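Local coordinates for protein cellulose 1,4-beta-cellobiosidase (Thermobifida fusca, PDB 4JJJ) that probably hydrolyses cellulose as a family 48 glycoside hydrolase, releasing cellobiose, this chain being the catalytic domain of a longer cellulose-binding protein, at residues Asn412-Phe415 against Val419-Met422. The protein carries 1 engineered substitution. Sequence-based numbering, arbitrary orientation. Where two conformers were deposited one is given.
Sequences NNWF and VWNM. With BGC (beta-D-glucopyranose), chain B; BGC (beta-D-glucopyranose), chain C.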
loop_
_atom_site.group_PDB
_atom_site.type_symbol
_atom_site.label_atom_id
_atom_site.label_comp_id
_atom_site.label_asym_id
_atom_site.label_seq_id
_atom_site.Cartn_x
_atom_site.Cartn_y
_atom_site.Cartn_z
ATOM N N ASN A 412 -4.427 7.938 -8.682
ATOM C CA ASN A 412 -3.805 7.324 -9.834
ATOM C C ASN A 412 -2.981 8.274 -10.718
ATOM O O ASN A 412 -2.559 7.935 -11.835
ATOM C CB ASN A 412 -4.817 6.531 -10.721
ATOM C CG ASN A 412 -4.163 5.504 -11.569
ATOM O OD1 ASN A 412 -3.225 4.787 -11.147
ATOM N ND2 ASN A 412 -4.688 5.383 -12.833
ATOM N N ASN A 413 -2.657 9.459 -10.215
ATOM C CA ASN A 413 -1.802 10.378 -10.969
ATOM C C ASN A 413 -0.303 9.965 -10.884
ATOM O O ASN A 413 0.519 10.381 -11.667
ATOM C CB ASN A 413 -2.034 11.754 -10.448
ATOM C CG ASN A 413 -3.361 12.351 -10.923
ATOM O OD1 ASN A 413 -4.226 11.673 -11.479
ATOM N ND2 ASN A 413 -3.533 13.651 -10.657
ATOM N N TRP A 414 0.079 9.196 -9.853
ATOM C CA TRP A 414 1.530 8.745 -9.744
ATOM C C TRP A 414 1.834 7.622 -10.644
ATOM O O TRP A 414 1.188 6.554 -10.559
ATOM C CB TRP A 414 1.714 8.306 -8.310
ATOM C CG TRP A 414 3.150 7.931 -8.031
ATOM C CD1 TRP A 414 4.277 8.670 -8.351
ATOM C CD2 TRP A 414 3.603 6.786 -7.289
ATOM N NE1 TRP A 414 5.397 8.009 -7.935
ATOM C CE2 TRP A 414 5.021 6.853 -7.272
ATOM C CE3 TRP A 414 2.969 5.673 -6.760
ATOM C CZ2 TRP A 414 5.767 5.871 -6.637
ATOM C CZ3 TRP A 414 3.698 4.727 -6.146
ATOM C CH2 TRP A 414 5.100 4.814 -6.093
ATOM N N PHE A 415 2.800 7.830 -11.542
ATOM C CA PHE A 415 3.273 6.783 -12.439
ATOM C C PHE A 415 3.806 5.550 -11.735
ATOM O O PHE A 415 3.772 4.491 -12.364
ATOM C CB PHE A 415 4.283 7.316 -13.432
ATOM C CG PHE A 415 4.802 6.331 -14.410
ATOM C CD1 PHE A 415 4.104 5.989 -15.581
ATOM C CD2 PHE A 415 6.001 5.727 -14.184
ATOM C CE1 PHE A 415 4.597 5.101 -16.511
ATOM C CE2 PHE A 415 6.514 4.815 -15.083
ATOM C CZ PHE A 415 5.817 4.520 -16.273
ATOM N N VAL A 419 3.991 0.982 -12.844
ATOM C CA VAL A 419 5.089 -0.016 -12.812
ATOM C C VAL A 419 4.913 -1.004 -11.712
ATOM O O VAL A 419 5.306 -2.185 -11.880
ATOM C CB VAL A 419 6.447 0.660 -12.891
ATOM C CG1 VAL A 419 6.684 1.263 -14.266
ATOM C CG2 VAL A 419 6.667 1.707 -11.825
ATOM N N TRP A 420 4.398 -0.635 -10.581
ATOM C CA TRP A 420 4.187 -1.632 -9.520
ATOM C C TRP A 420 3.213 -2.733 -10.011
ATOM O O TRP A 420 3.464 -3.961 -9.848
ATOM C CB TRP A 420 3.739 -1.014 -8.259
ATOM C CG TRP A 420 4.776 -0.390 -7.435
ATOM C CD1 TRP A 420 6.110 -0.472 -7.580
ATOM C CD2 TRP A 420 4.552 0.308 -6.191
ATOM N NE1 TRP A 420 6.724 0.186 -6.561
ATOM C CE2 TRP A 420 5.801 0.642 -5.670
ATOM C CE3 TRP A 420 3.393 0.649 -5.488
ATOM C CZ2 TRP A 420 5.951 1.289 -4.462
ATOM C CZ3 TRP A 420 3.527 1.309 -4.260
ATOM C CH2 TRP A 420 4.786 1.613 -3.761
ATOM N N ASN A 421 2.101 -2.307 -10.650
ATOM C CA ASN A 421 1.170 -3.285 -11.225
ATOM C C ASN A 421 1.773 -4.021 -12.406
ATOM O O ASN A 421 1.811 -5.277 -12.448
ATOM C CB ASN A 421 -0.116 -2.607 -11.606
ATOM C CG ASN A 421 -0.915 -3.432 -12.565
ATOM O OD1 ASN A 421 -1.129 -4.565 -12.318
ATOM N ND2 ASN A 421 -1.565 -2.756 -13.524
ATOM N N MET A 422 2.344 -3.277 -13.317
ATOM C CA MET A 422 2.803 -3.832 -14.568
ATOM C C MET A 422 3.903 -4.823 -14.369
ATOM O O MET A 422 3.956 -5.803 -15.085
ATOM C CB MET A 422 3.187 -2.820 -15.656
ATOM C CG MET A 422 3.034 -3.339 -17.083
ATOM S SD MET A 422 1.425 -4.012 -17.546
ATOM C CE MET A 422 0.317 -2.650 -17.186
HETATM C C2 BGC B . 5.157 10.393 -5.332
HETATM C C3 BGC B . 4.842 9.647 -4.040
HETATM C C4 BGC B . 5.933 8.600 -3.735
HETATM C C5 BGC B . 7.384 9.099 -3.881
HETATM C C6 BGC B . 8.416 7.970 -3.904
HETATM C C1 BGC B . 6.587 10.879 -5.345
HETATM O O1 BGC B . 6.802 11.507 -6.651
HETATM O O2 BGC B . 4.187 11.492 -5.365
HETATM O O3 BGC B . 3.562 9.010 -4.118
HETATM O O4 BGC B . 5.811 8.072 -2.413
HETATM O O5 BGC B . 7.534 9.809 -5.111
HETATM O O6 BGC B . 8.289 7.133 -5.025
HETATM C C2 BGC C . 5.590 6.212 -0.977
HETATM C C3 BGC C . 5.028 4.802 -0.809
HETATM C C4 BGC C . 3.547 4.751 -1.286
HETATM C C5 BGC C . 3.355 5.422 -2.669
HETATM C C6 BGC C . 1.888 5.516 -3.015
HETATM C C1 BGC C . 5.379 6.741 -2.383
HETATM O O2 BGC C . 6.989 6.202 -0.727
HETATM O O3 BGC C . 5.170 4.443 0.588
HETATM O O4 BGC C . 3.132 3.370 -1.318
HETATM O O5 BGC C . 3.958 6.722 -2.621
HETATM O O6 BGC C . 1.178 6.239 -2.027
#
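The side chain of Trp-414 leaves the loop with CG anti to the backbone N (chi1 -176°), which carries the six-membered end of its indole to Trp-420. Trp-420 sets out from its helix differently, with CG anti to the carbonyl carbon (chi1 -79°), and lays a ring face in the path of that indole. The two form a T-shaped pair, the edge of Trp-414 meeting the face of Trp-420 with planes at 89° and six-membered ring centroids 5.1 Å apart. Their nearest atoms are Trp-414 CZ3 and Trp-420 CZ3, at 3.9 Å. Further from the sugars, Phe-415 CE2 packs on Val-419 CG1 at 3.6 Å, the valine methyl reaching the ring obliquely. The contact joins the loop after strand 398-401 to the first turns of helix 416-432 in the (alpha/alpha)6 barrel of family 48, and its tryptophans line the glycan pocket. Both glucoses lie over the same face of Trp-414. C2 of the chain B glucose is 3.5 Å from NE1 of Trp-414, while C5 of the chain C glucose is 3.6 Å from CZ3 of Trp-414, so CH groups meet the indole face. Trp-420 offers the chain C sugar an edge instead: its CH2 lies 3.4 Å from O4, near the ring plane. Trp-420 NE1 is hydrogen-bonded to Glu-625, which helps fix the rotation of the indole. The Trp-420 side chain also touches Glu-51, the predicted proton donor, and lies about 4 Å, nearest atoms, from that of the engineered Asn-224, at the predicted nucleophile position.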